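Local coordinates for protein sifA (Salmonella typhimurium, PDB 3CXB), which acts as a secreted effector that alters host cell physiology, binds host PLEKHM2 (SKIP) and is required for endosomal tubulation and the formation of Salmonella-induced filaments, at residues 25-30 against 49-54; 62-65 against 70-73; 109-114 against 120-125; 182-187 against 259-264. All coordinates share one frame; numbering follows the deposited sequence.

Contact 1: residues 25-30 against 49-54; sequences AWWKVL and CLHEML
Residues 25-30 and 49-54 are helical segments that run roughly antiparallel, at 145°, with Trp27 and Leu50 the nearest pair of CA atoms and the short axes 11.9 Å apart at their closest. That is a wide spacing, and large side chains bridge it. Trp27 does most of the bridging. Its CG lies anti to the backbone N (chi1 -174°), which carries the indole across to the second helix. The pyrrole side of the indole meets Leu50, with NE1 4.0 Å from Leu50 CD1. The far end of the benzene ring reaches His51, where Trp27 CH2 lies 3.7 Å from His51 CB. Trp27 CZ3 sits at the edge of the imidazole, in its plane. The two rings are oblique, with planes 46° apart. Next to the indole, one methyl of each leucine closes the gap, Leu30 CD2 to Leu50 CD2 at 4.0 Å. No hydrogen bond crosses between the segments, so the contact is apolar and aromatic packing. Phe55 stacks on Trp27 just beyond the second helix. Leu30 and Leu54 both touch Val123 of strand 118-123. The arrangement is an antiparallel helix pair packed against a face of the five-stranded antiparallel sheet in the N-terminal part of SifA.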
loop_
_atom_site.group_PDB
_atom_site.type_symbol
_atom_site.label_atom_id
_atom_site.label_comp_id
_atom_site.label_asym_id
_atom_site.label_seq_id
_atom_site.Cartn_x
_atom_site.Cartn_y
_atom_site.Cartn_z
ATOM N N ALA A 25 -5.616 -24.245 -18.739
ATOM C CA ALA A 25 -6.020 -23.944 -20.091
ATOM C C ALA A 25 -5.988 -22.442 -20.300
ATOM O O ALA A 25 -5.277 -21.958 -21.174
ATOM C CB ALA A 25 -7.395 -24.484 -20.363
ATOM N N TRP A 26 -6.736 -21.688 -19.501
ATOM C CA TRP A 26 -6.718 -20.243 -19.687
ATOM C C TRP A 26 -5.356 -19.598 -19.375
ATOM O O TRP A 26 -5.071 -18.495 -19.832
ATOM C CB TRP A 26 -7.831 -19.591 -18.879
ATOM C CG TRP A 26 -9.187 -19.978 -19.376
ATOM C CD1 TRP A 26 -10.107 -20.749 -18.727
ATOM C CD2 TRP A 26 -9.773 -19.632 -20.637
ATOM N NE1 TRP A 26 -11.231 -20.905 -19.504
ATOM C CE2 TRP A 26 -11.053 -20.230 -20.681
ATOM C CE3 TRP A 26 -9.343 -18.875 -21.733
ATOM C CZ2 TRP A 26 -11.909 -20.092 -21.784
ATOM C CZ3 TRP A 26 -10.199 -18.739 -22.835
ATOM C CH2 TRP A 26 -11.464 -19.345 -22.847
ATOM N N TRP A 27 -4.502 -20.276 -18.618
ATOM C CA TRP A 27 -3.192 -19.716 -18.320
ATOM C C TRP A 27 -2.319 -19.809 -19.582
ATOM O O TRP A 27 -1.715 -18.810 -20.002
ATOM C CB TRP A 27 -2.551 -20.476 -17.156
ATOM C CG TRP A 27 -1.253 -19.902 -16.661
ATOM C CD1 TRP A 27 -0.603 -18.801 -17.140
ATOM C CD2 TRP A 27 -0.418 -20.437 -15.623
ATOM N NE1 TRP A 27 0.587 -18.620 -16.474
ATOM C CE2 TRP A 27 0.725 -19.614 -15.539
ATOM C CE3 TRP A 27 -0.525 -21.531 -14.758
ATOM C CZ2 TRP A 27 1.759 -19.857 -14.623
ATOM C CZ3 TRP A 27 0.508 -21.770 -13.845
ATOM C CH2 TRP A 27 1.628 -20.938 -13.788
ATOM N N LYS A 28 -2.262 -20.993 -20.197
ATOM C CA LYS A 28 -1.463 -21.182 -21.414
ATOM C C LYS A 28 -1.898 -20.252 -22.544
ATOM O O LYS A 28 -1.074 -19.793 -23.335
ATOM C CB LYS A 28 -1.535 -22.630 -21.912
ATOM C CG LYS A 28 -0.729 -23.580 -21.092
ATOM C CD LYS A 28 -0.832 -24.979 -21.625
ATOM C CE LYS A 28 -0.156 -25.965 -20.667
ATOM N NZ LYS A 28 -0.204 -27.378 -21.156
ATOM N N VAL A 29 -3.194 -19.984 -22.621
ATOM C CA VAL A 29 -3.698 -19.093 -23.644
ATOM C C VAL A 29 -3.311 -17.656 -23.283
ATOM O O VAL A 29 -3.014 -16.850 -24.157
ATOM C CB VAL A 29 -5.248 -19.229 -23.794
ATOM C CG1 VAL A 29 -5.905 -19.080 -22.464
ATOM C CG2 VAL A 29 -5.794 -18.178 -24.741
ATOM N N LEU A 30 -3.287 -17.339 -21.995
ATOM C CA LEU A 30 -2.944 -15.981 -21.589
ATOM C C LEU A 30 -1.462 -15.759 -21.747
ATOM O O LEU A 30 -1.026 -14.707 -22.203
ATOM C CB LEU A 30 -3.325 -15.724 -20.132
ATOM C CG LEU A 30 -2.747 -14.405 -19.613
ATOM C CD1 LEU A 30 -3.256 -13.257 -20.462
ATOM C CD2 LEU A 30 -3.137 -14.192 -18.192
ATOM N N CYS A 49 4.496 -14.549 -11.083
ATOM C CA CYS A 49 3.538 -13.533 -10.665
ATOM C C CYS A 49 2.129 -14.040 -10.953
ATOM O O CYS A 49 1.293 -14.172 -10.059
ATOM C CB CYS A 49 3.742 -12.246 -11.449
ATOM S SG CYS A 49 5.006 -11.153 -10.820
ATOM N N LEU A 50 1.875 -14.309 -12.227
ATOM C CA LEU A 50 0.583 -14.803 -12.660
ATOM C C LEU A 50 0.175 -15.981 -11.800
ATOM O O LEU A 50 -0.960 -16.053 -11.319
ATOM C CB LEU A 50 0.653 -15.233 -14.121
ATOM C CG LEU A 50 0.808 -14.112 -15.147
ATOM C CD1 LEU A 50 1.197 -14.686 -16.507
ATOM C CD2 LEU A 50 -0.503 -13.345 -15.247
ATOM N N HIS A 51 1.103 -16.909 -11.597
ATOM C CA HIS A 51 0.781 -18.077 -10.803
ATOM C C HIS A 51 0.281 -17.682 -9.435
ATOM O O HIS A 51 -0.775 -18.154 -8.998
ATOM C CB HIS A 51 1.971 -19.004 -10.645
ATOM C CG HIS A 51 1.704 -20.147 -9.725
ATOM N ND1 HIS A 51 1.878 -20.059 -8.361
ATOM C CD2 HIS A 51 1.247 -21.400 -9.967
ATOM C CE1 HIS A 51 1.547 -21.210 -7.801
ATOM N NE2 HIS A 51 1.160 -22.041 -8.753
ATOM N N GLU A 52 1.025 -16.818 -8.750
ATOM C CA GLU A 52 0.594 -16.388 -7.423
ATOM C C GLU A 52 -0.775 -15.706 -7.495
ATOM O O GLU A 52 -1.619 -15.846 -6.605
ATOM C CB GLU A 52 1.593 -15.399 -6.818
ATOM C CG GLU A 52 1.098 -14.781 -5.502
ATOM C CD GLU A 52 2.018 -13.703 -4.974
ATOM O OE1 GLU A 52 1.686 -13.051 -3.965
ATOM O OE2 GLU A 52 3.089 -13.501 -5.567
ATOM N N MET A 53 -0.988 -14.986 -8.585
ATOM C CA MET A 53 -2.205 -14.221 -8.751
ATOM C C MET A 53 -3.461 -14.971 -9.052
ATOM O O MET A 53 -4.515 -14.645 -8.521
ATOM C CB MET A 53 -2.021 -13.164 -9.836
ATOM C CG MET A 53 -3.281 -12.365 -10.114
ATOM S SD MET A 53 -3.027 -11.214 -11.457
ATOM C CE MET A 53 -4.430 -11.525 -12.452
ATOM N N LEU A 54 -3.370 -15.981 -9.896
ATOM C CA LEU A 54 -4.579 -16.680 -10.266
ATOM C C LEU A 54 -4.539 -18.170 -10.150
ATOM O O LEU A 54 -5.587 -18.798 -10.196
ATOM C CB LEU A 54 -4.957 -16.337 -11.702
ATOM C CG LEU A 54 -5.085 -14.863 -12.059
ATOM C CD1 LEU A 54 -4.713 -14.680 -13.518
ATOM C CD2 LEU A 54 -6.503 -14.388 -11.778
#

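Contact 2: residues 62-65 against 70-73; sequences RERL and FELK
The ends of Arg64 and Glu71 meet over one side of a single helix, 62-75, and these charged ends carry the contact. The direct interaction is a salt bridge that is also a hydrogen bond. Arg64 NH2 donates to Glu71 OE2 at 2.8 Å, with an N-H...O angle of 154°. The oxygen is met on its syn side, but the donor stands 26° out of the carboxylate plane. The guanidinium and carboxylate planes are 41° apart, so the two groups do not form a flat, two-pronged pair. Both side chains are shaped for the reach. The arginine starts away from the glutamate's turn and bends back at chi2, while the glutamate is extended beyond CG and starts out toward the arginine's turn.

The second interaction runs through water. Water 1 accepts from Arg64 NH1 at 3.1 Å and donates to Glu71 OE1 at 2.9 Å. It thus joins the other nitrogen to the other oxygen and closes a ring with the direct bond.

Further charges hold the guanidinium. Arg64 NE pairs with Glu52 OE1 of helix 42-54, and NH2 also pairs with Glu67 OE2. Three carboxylates share the positive charge of one arginine and probably fix how its guanidinium is turned. Arg64 and Glu71 are seven positions, about two turns, apart. The arrangement is an i to i+7 salt bridge along a helix surface, with Glu67 at i+3 between its ends and Glu52 linking it to the preceding helix.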
loop_
_atom_site.group_PDB
_atom_site.type_symbol
_atom_site.label_atom_id
_atom_site.label_comp_id
_atom_site.label_asym_id
_atom_site.label_seq_id
_atom_site.Cartn_x
_atom_site.Cartn_y
_atom_site.Cartn_z
ATOM N N ARG A 62 -6.423 -7.983 -1.870
ATOM C CA ARG A 62 -6.571 -6.981 -2.912
ATOM C C ARG A 62 -5.280 -6.157 -2.994
ATOM O O ARG A 62 -4.788 -5.862 -4.090
ATOM C CB ARG A 62 -7.780 -6.068 -2.667
ATOM C CG ARG A 62 -7.674 -5.105 -1.517
ATOM C CD ARG A 62 -8.710 -3.997 -1.678
ATOM N NE ARG A 62 -10.076 -4.459 -1.444
ATOM C CZ ARG A 62 -11.167 -3.871 -1.929
ATOM N NH1 ARG A 62 -11.064 -2.790 -2.695
ATOM N NH2 ARG A 62 -12.366 -4.363 -1.633
ATOM N N GLU A 63 -4.704 -5.806 -1.849
ATOM C CA GLU A 63 -3.492 -5.020 -1.897
ATOM C C GLU A 63 -2.445 -5.778 -2.694
ATOM O O GLU A 63 -1.845 -5.228 -3.617
ATOM C CB GLU A 63 -2.994 -4.710 -0.493
ATOM C CG GLU A 63 -1.720 -3.860 -0.423
ATOM C CD GLU A 63 -1.878 -2.426 -0.958
ATOM O OE1 GLU A 63 -1.283 -1.498 -0.357
ATOM O OE2 GLU A 63 -2.574 -2.222 -1.985
ATOM N N ARG A 64 -2.251 -7.055 -2.376
ATOM C CA ARG A 64 -1.258 -7.866 -3.091
ATOM C C ARG A 64 -1.654 -7.995 -4.570
ATOM O O ARG A 64 -0.798 -8.144 -5.456
ATOM C CB ARG A 64 -1.142 -9.238 -2.431
ATOM C CG ARG A 64 -0.171 -10.198 -3.098
ATOM C CD ARG A 64 1.224 -9.621 -3.164
ATOM N NE ARG A 64 2.138 -10.493 -3.903
ATOM C CZ ARG A 64 3.223 -10.058 -4.537
ATOM N NH1 ARG A 64 4.005 -10.912 -5.186
ATOM N NH2 ARG A 64 3.515 -8.761 -4.526
ATOM N N LEU A 65 -2.960 -7.943 -4.827
ATOM C CA LEU A 65 -3.466 -7.999 -6.194
ATOM C C LEU A 65 -2.906 -6.813 -6.968
ATOM O O LEU A 65 -2.304 -6.995 -8.022
ATOM C CB LEU A 65 -4.990 -7.888 -6.235
ATOM C CG LEU A 65 -5.710 -8.708 -7.314
ATOM C CD1 LEU A 65 -7.144 -8.303 -7.359
ATOM C CD2 LEU A 65 -5.086 -8.538 -8.651
ATOM N N PHE A 70 1.425 -4.206 -11.047
ATOM C CA PHE A 70 2.546 -3.341 -11.399
ATOM C C PHE A 70 3.890 -4.051 -11.497
ATOM O O PHE A 70 4.798 -3.588 -12.176
ATOM C CB PHE A 70 2.592 -2.151 -10.441
ATOM C CG PHE A 70 1.459 -1.190 -10.663
ATOM C CD1 PHE A 70 1.482 -0.300 -11.728
ATOM C CD2 PHE A 70 0.325 -1.233 -9.869
ATOM C CE1 PHE A 70 0.379 0.500 -12.015
ATOM C CE2 PHE A 70 -0.791 -0.423 -10.161
ATOM C CZ PHE A 70 -0.756 0.446 -11.223
ATOM N N GLU A 71 4.027 -5.184 -10.830
ATOM C CA GLU A 71 5.281 -5.903 -10.960
ATOM C C GLU A 71 5.286 -6.379 -12.415
ATOM O O GLU A 71 6.319 -6.426 -13.074
ATOM C CB GLU A 71 5.334 -7.086 -9.979
ATOM C CG GLU A 71 5.839 -6.713 -8.568
ATOM C CD GLU A 71 5.684 -7.831 -7.531
ATOM O OE1 GLU A 71 6.030 -8.996 -7.849
ATOM O OE2 GLU A 71 5.234 -7.541 -6.392
ATOM N N LEU A 72 4.111 -6.716 -12.925
ATOM C CA LEU A 72 4.024 -7.162 -14.299
ATOM C C LEU A 72 4.332 -5.987 -15.221
ATOM O O LEU A 72 5.170 -6.088 -16.112
ATOM C CB LEU A 72 2.624 -7.715 -14.595
ATOM C CG LEU A 72 2.318 -9.071 -13.951
ATOM C CD1 LEU A 72 0.827 -9.317 -13.926
ATOM C CD2 LEU A 72 3.039 -10.192 -14.731
ATOM N N LYS A 73 3.655 -4.865 -14.993
ATOM C CA LYS A 73 3.856 -3.691 -15.819
ATOM C C LYS A 73 5.334 -3.318 -15.826
ATOM O O LYS A 73 5.927 -3.080 -16.879
ATOM C CB LYS A 73 3.026 -2.535 -15.292
ATOM C CG LYS A 73 3.059 -1.318 -16.188
ATOM C CD LYS A 73 2.246 -0.188 -15.579
ATOM C CE LYS A 73 2.442 1.122 -16.312
ATOM N NZ LYS A 73 1.855 2.233 -15.506
HETATM O O HOH W 1 6.991 -10.089 -5.340
#

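Contact 3: residues 109-114 against 120-125; sequences LLRITQ and SCEVMG
Strands 108-114 and 118-123 form a beta hairpin in the middle of the five-stranded antiparallel sheet. Arg111 with Glu122 and Thr113 with Ser120 are hydrogen-bonded pairs. Leu110 with Val123 and Ile112 with Cys121 are non-hydrogen-bonded pairs. Glu122 N donates to Arg111 O at 2.7 Å, and Arg111 N to Glu122 O at 3.0 Å. Past the strand end, Met124 N still reaches Leu109 O at 2.9 Å. On the far edge of strand 108-114, Leu109 and Leu110 both face Ile100 in a classic beta bulge.

The two faces differ. Leu110, Ile112, Cys121 and Val123 share the face covered by helices 42-54 and 62-75, with Leu30 of helix 25-34 on Val123. There Leu110 CD1 touches Cys121 SG at 3.6 Å and Val123 CG2 at 3.9 Å. The other face is polar. Arg111 and Glu122 lie side by side and point the same way, with a salt bridge from Arg111 NE to Glu122 OE2 at 3.6 Å. Their flat groups are 75° apart, and Arg111 NH2 has a stronger partner in Glu108 OE1. Thr113 OG1 and Ser120 OG are 2.7 Å apart. The sheet is therefore amphipathic here: apolar side chains meet the helices, and the partly exposed opposite face carries a salt bridge and two neighbouring hydroxyls.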
loop_
_atom_site.group_PDB
_atom_site.type_symbol
_atom_site.label_atom_id
_atom_site.label_comp_id
_atom_site.label_asym_id
_atom_site.label_seq_id
_atom_site.Cartn_x
_atom_site.Cartn_y
_atom_site.Cartn_z
ATOM N N LEU A 109 -7.351 -8.717 -21.964
ATOM C CA LEU A 109 -6.603 -9.936 -21.676
ATOM C C LEU A 109 -6.726 -10.338 -20.197
ATOM O O LEU A 109 -6.834 -11.529 -19.858
ATOM C CB LEU A 109 -5.132 -9.727 -22.039
ATOM C CG LEU A 109 -4.806 -9.584 -23.533
ATOM C CD1 LEU A 109 -3.325 -9.388 -23.689
ATOM C CD2 LEU A 109 -5.262 -10.827 -24.318
ATOM N N LEU A 110 -6.717 -9.334 -19.329
ATOM C CA LEU A 110 -6.829 -9.539 -17.892
ATOM C C LEU A 110 -7.543 -8.332 -17.326
ATOM O O LEU A 110 -7.166 -7.197 -17.585
ATOM C CB LEU A 110 -5.434 -9.670 -17.273
ATOM C CG LEU A 110 -5.293 -9.927 -15.770
ATOM C CD1 LEU A 110 -5.764 -11.338 -15.457
ATOM C CD2 LEU A 110 -3.849 -9.748 -15.343
ATOM N N ARG A 111 -8.583 -8.580 -16.551
ATOM C CA ARG A 111 -9.361 -7.495 -15.979
ATOM C C ARG A 111 -9.438 -7.642 -14.467
ATOM O O ARG A 111 -9.766 -8.705 -13.963
ATOM C CB ARG A 111 -10.768 -7.541 -16.569
ATOM C CG ARG A 111 -11.697 -6.427 -16.121
ATOM C CD ARG A 111 -13.110 -6.668 -16.659
ATOM N NE ARG A 111 -14.062 -5.706 -16.110
ATOM C CZ ARG A 111 -14.060 -4.410 -16.401
ATOM N NH1 ARG A 111 -14.955 -3.598 -15.848
ATOM N NH2 ARG A 111 -13.175 -3.933 -17.265
ATOM N N ILE A 112 -9.140 -6.573 -13.742
ATOM C CA ILE A 112 -9.201 -6.594 -12.285
ATOM C C ILE A 112 -10.072 -5.438 -11.860
ATOM O O ILE A 112 -9.770 -4.282 -12.176
ATOM C CB ILE A 112 -7.822 -6.373 -11.636
ATOM C CG1 ILE A 112 -6.921 -7.596 -11.839
ATOM C CG2 ILE A 112 -7.993 -6.098 -10.158
ATOM C CD1 ILE A 112 -5.457 -7.357 -11.410
ATOM N N THR A 113 -11.160 -5.719 -11.153
ATOM C CA THR A 113 -12.002 -4.617 -10.708
ATOM C C THR A 113 -11.990 -4.637 -9.197
ATOM O O THR A 113 -11.880 -5.700 -8.587
ATOM C CB THR A 113 -13.434 -4.766 -11.231
ATOM O OG1 THR A 113 -14.055 -5.873 -10.575
ATOM C CG2 THR A 113 -13.425 -5.028 -12.753
ATOM N N GLN A 114 -12.050 -3.458 -8.595
ATOM C CA GLN A 114 -12.048 -3.371 -7.147
ATOM C C GLN A 114 -13.108 -2.376 -6.729
ATOM O O GLN A 114 -13.026 -1.182 -7.014
ATOM C CB GLN A 114 -10.670 -2.943 -6.611
ATOM C CG GLN A 114 -9.483 -3.634 -7.279
ATOM C CD GLN A 114 -8.188 -3.504 -6.485
ATOM O OE1 GLN A 114 -7.984 -2.549 -5.714
ATOM N NE2 GLN A 114 -7.299 -4.460 -6.681
ATOM N N SER A 120 -12.582 -8.503 -8.098
ATOM C CA SER A 120 -12.609 -9.668 -8.962
ATOM C C SER A 120 -11.526 -9.619 -10.010
ATOM O O SER A 120 -10.848 -8.607 -10.177
ATOM C CB SER A 120 -13.962 -9.758 -9.652
ATOM O OG SER A 120 -14.320 -8.498 -10.197
ATOM N N CYS A 121 -11.376 -10.718 -10.733
ATOM C CA CYS A 121 -10.386 -10.784 -11.781
ATOM C C CYS A 121 -10.873 -11.688 -12.892
ATOM O O CYS A 121 -11.368 -12.787 -12.623
ATOM C CB CYS A 121 -9.063 -11.321 -11.238
ATOM S SG CYS A 121 -7.741 -11.303 -12.484
ATOM N N GLU A 122 -10.735 -11.225 -14.133
ATOM C CA GLU A 122 -11.124 -12.001 -15.314
ATOM C C GLU A 122 -9.893 -12.320 -16.170
ATOM O O GLU A 122 -8.954 -11.528 -16.253
ATOM C CB GLU A 122 -12.161 -11.243 -16.137
ATOM C CG GLU A 122 -13.496 -11.098 -15.440
ATOM C CD GLU A 122 -14.457 -10.226 -16.209
ATOM O OE1 GLU A 122 -14.834 -10.587 -17.352
ATOM O OE2 GLU A 122 -14.835 -9.166 -15.664
ATOM N N VAL A 123 -9.888 -13.492 -16.788
ATOM C CA VAL A 123 -8.769 -13.909 -17.613
ATOM C C VAL A 123 -9.308 -14.295 -18.964
ATOM O O VAL A 123 -9.942 -15.343 -19.103
ATOM C CB VAL A 123 -8.054 -15.133 -17.033
ATOM C CG1 VAL A 123 -6.965 -15.578 -17.991
ATOM C CG2 VAL A 123 -7.462 -14.806 -15.669
ATOM N N MET A 124 -9.042 -13.447 -19.955
ATOM C CA MET A 124 -9.508 -13.663 -21.324
ATOM C C MET A 124 -11.019 -13.544 -21.370
ATOM O O MET A 124 -11.663 -14.053 -22.282
ATOM C CB MET A 124 -9.085 -15.049 -21.838
ATOM C CG MET A 124 -7.565 -15.307 -21.853
ATOM S SD MET A 124 -6.606 -13.981 -22.634
ATOM C CE MET A 124 -7.419 -13.934 -24.257
ATOM N N GLY A 125 -11.576 -12.870 -20.368
ATOM C CA GLY A 125 -13.011 -12.672 -20.292
ATOM C C GLY A 125 -13.665 -13.621 -19.311
ATOM O O GLY A 125 -14.856 -13.510 -19.069
#

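Contact 4: residues 182-187 against 259-264; sequences EGYLYT and EKMVKE
Tyr184 and Met261 carry this helix-helix packing through a CH-pi and Met-aromatic contact. Helices 180-187 and 258-267 cross here at 125°, with the short axes 10.9 Å apart at closest approach. Tyr184 and Met261 are nearest neighbours in the register.

The tyrosine heads toward the second helix, and the methionine slides past it in the opposite direction. Met261 CG lies over one face of the phenol, 3.7 Å from the ring centroid and 23° off the ring normal. It sits off-centre, toward the CG end of the ring. The sulfur comes in more obliquely, with Met261 SD 4.9 Å from the same centroid. Beyond it the methionine chain bends at chi3, which brings the methyl beside Tyr184 CB. Met261 CE there touches both Tyr184 CB and Leu185 CD1. Leu185 meets the methionine at about a right angle, so the methyl lies against two consecutive side chains of the first helix.

The outer end of the phenol passes over the next turn of helix 258-267. Glu264 crosses the tyrosine at about a right angle, and its carboxylate plane is 80° from the ring. No hydrogen bond links the two segments. The glutamate's charge is met within its own helix by Lys260.

Val262 points away and packs on helix 283-303, while Met261 and Val262 also touch Ile181, just before Glu182 on the first helix. Leu185 rests on Ile155 and Val156, which joins helix 180-187 to the loop between strands 145-153 and 158-167. At the outer end of the ring, Tyr184 OH lies 3.2 Å from Glu264 CB.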
loop_
_atom_site.group_PDB
_atom_site.type_symbol
_atom_site.label_atom_id
_atom_site.label_comp_id
_atom_site.label_asym_id
_atom_site.label_seq_id
_atom_site.Cartn_x
_atom_site.Cartn_y
_atom_site.Cartn_z
ATOM N N GLU A 182 -1.707 14.335 -3.518
ATOM C CA GLU A 182 -0.916 14.085 -4.716
ATOM C C GLU A 182 -0.196 15.373 -5.123
ATOM O O GLU A 182 0.874 15.340 -5.742
ATOM C CB GLU A 182 -1.805 13.612 -5.865
ATOM C CG GLU A 182 -1.036 13.440 -7.159
ATOM C CD GLU A 182 -1.894 12.961 -8.302
ATOM O OE1 GLU A 182 -3.014 13.490 -8.471
ATOM O OE2 GLU A 182 -1.438 12.068 -9.043
ATOM N N GLY A 183 -0.808 16.504 -4.772
ATOM C CA GLY A 183 -0.236 17.801 -5.083
ATOM C C GLY A 183 1.111 18.004 -4.413
ATOM O O GLY A 183 2.064 18.423 -5.058
ATOM N N TYR A 184 1.198 17.703 -3.121
ATOM C CA TYR A 184 2.450 17.856 -2.386
ATOM C C TYR A 184 3.595 17.188 -3.123
ATOM O O TYR A 184 4.748 17.545 -2.933
ATOM C CB TYR A 184 2.326 17.242 -0.995
ATOM C CG TYR A 184 1.445 18.027 -0.052
ATOM C CD1 TYR A 184 1.910 19.189 0.564
ATOM C CD2 TYR A 184 0.144 17.617 0.223
ATOM C CE1 TYR A 184 1.096 19.925 1.438
ATOM C CE2 TYR A 184 -0.678 18.345 1.091
ATOM C CZ TYR A 184 -0.200 19.493 1.698
ATOM O OH TYR A 184 -1.031 20.178 2.567
ATOM N N LEU A 185 3.275 16.212 -3.962
ATOM C CA LEU A 185 4.297 15.502 -4.718
ATOM C C LEU A 185 4.568 16.200 -6.043
ATOM O O LEU A 185 5.677 16.139 -6.579
ATOM C CB LEU A 185 3.864 14.059 -4.990
ATOM C CG LEU A 185 3.788 13.068 -3.826
ATOM C CD1 LEU A 185 2.681 13.469 -2.888
ATOM C CD2 LEU A 185 3.524 11.681 -4.363
ATOM N N TYR A 186 3.540 16.846 -6.580
ATOM C CA TYR A 186 3.681 17.564 -7.835
ATOM C C TYR A 186 4.408 18.878 -7.588
ATOM O O TYR A 186 5.155 19.363 -8.441
ATOM C CB TYR A 186 2.309 17.815 -8.454
ATOM C CG TYR A 186 1.945 16.799 -9.509
ATOM C CD1 TYR A 186 2.691 16.696 -10.679
ATOM C CD2 TYR A 186 0.847 15.956 -9.353
ATOM C CE1 TYR A 186 2.352 15.783 -11.671
ATOM C CE2 TYR A 186 0.500 15.034 -10.340
ATOM C CZ TYR A 186 1.259 14.956 -11.498
ATOM O OH TYR A 186 0.934 14.050 -12.481
ATOM N N THR A 187 4.196 19.444 -6.405
ATOM C CA THR A 187 4.841 20.692 -6.034
ATOM C C THR A 187 6.311 20.396 -5.757
ATOM O O THR A 187 7.176 21.245 -5.967
ATOM C CB THR A 187 4.178 21.308 -4.784
ATOM O OG1 THR A 187 4.764 22.584 -4.508
ATOM C CG2 THR A 187 4.354 20.401 -3.584
ATOM N N GLU A 259 2.685 12.362 7.114
ATOM C CA GLU A 259 1.701 12.540 8.172
ATOM C C GLU A 259 1.204 13.971 8.211
ATOM O O GLU A 259 0.003 14.223 8.130
ATOM C CB GLU A 259 2.290 12.176 9.528
ATOM C CG GLU A 259 2.654 10.713 9.656
ATOM C CD GLU A 259 3.082 10.344 11.060
ATOM O OE1 GLU A 259 3.456 9.166 11.276
ATOM O OE2 GLU A 259 3.039 11.236 11.943
ATOM N N LYS A 260 2.136 14.909 8.336
ATOM C CA LYS A 260 1.785 16.322 8.389
ATOM C C LYS A 260 1.082 16.649 7.073
ATOM O O LYS A 260 0.140 17.443 7.017
ATOM C CB LYS A 260 3.058 17.160 8.561
ATOM C CG LYS A 260 2.840 18.589 9.053
ATOM C CD LYS A 260 2.307 19.496 7.957
ATOM C CE LYS A 260 2.229 20.936 8.428
ATOM N NZ LYS A 260 1.766 21.827 7.337
ATOM N N MET A 261 1.546 15.995 6.020
ATOM C CA MET A 261 0.996 16.171 4.695
ATOM C C MET A 261 -0.494 15.858 4.682
ATOM O O MET A 261 -1.295 16.627 4.151
ATOM C CB MET A 261 1.726 15.244 3.732
ATOM C CG MET A 261 2.279 15.926 2.518
ATOM S SD MET A 261 3.512 14.912 1.702
ATOM C CE MET A 261 2.527 14.265 0.313
ATOM N N VAL A 262 -0.861 14.718 5.266
ATOM C CA VAL A 262 -2.256 14.286 5.309
ATOM C C VAL A 262 -3.076 15.001 6.374
ATOM O O VAL A 262 -4.253 15.297 6.162
ATOM C CB VAL A 262 -2.366 12.757 5.535
ATOM C CG1 VAL A 262 -1.591 12.351 6.773
ATOM C CG2 VAL A 262 -3.826 12.359 5.684
ATOM N N LYS A 263 -2.461 15.268 7.522
ATOM C CA LYS A 263 -3.150 15.967 8.602
ATOM C C LYS A 263 -3.710 17.275 8.038
ATOM O O LYS A 263 -4.783 17.733 8.439
ATOM C CB LYS A 263 -2.171 16.260 9.745
ATOM C CG LYS A 263 -1.557 15.018 10.363
ATOM C CD LYS A 263 -0.483 15.365 11.377
ATOM C CE LYS A 263 0.094 14.115 12.042
ATOM N NZ LYS A 263 1.097 14.435 13.110
ATOM N N GLU A 264 -2.972 17.851 7.090
ATOM C CA GLU A 264 -3.337 19.098 6.426
ATOM C C GLU A 264 -4.577 18.954 5.568
ATOM O O GLU A 264 -5.623 19.521 5.870
ATOM C CB GLU A 264 -2.187 19.566 5.535
ATOM C CG GLU A 264 -1.022 20.177 6.281
ATOM C CD GLU A 264 -1.211 21.659 6.519
ATOM O OE1 GLU A 264 -1.418 22.394 5.528
ATOM O OE2 GLU A 264 -1.149 22.087 7.690
#

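Overall arrangement
From the N terminus, contact 1 comes first and closes a helical hairpin between helices 25-34 and 42-54. Contact 2 follows within the next helix, 62-75, and closes only about two turns. Contact 3 then closes the short hairpin of strands 108-114 and 118-123. Contact 4 spans the longest separation, 71 residues, and joins two helices of the C-terminal part. All four are in series, with none nested or crossing. Contacts 1, 2 and 3 touch one another: Glu52 pairs with Arg64, Met53 packs on Leu110 and Cys121, and Leu65 packs on Ile112. Contact 4 stands apart, its nearest atoms about 12 Å from contact 2.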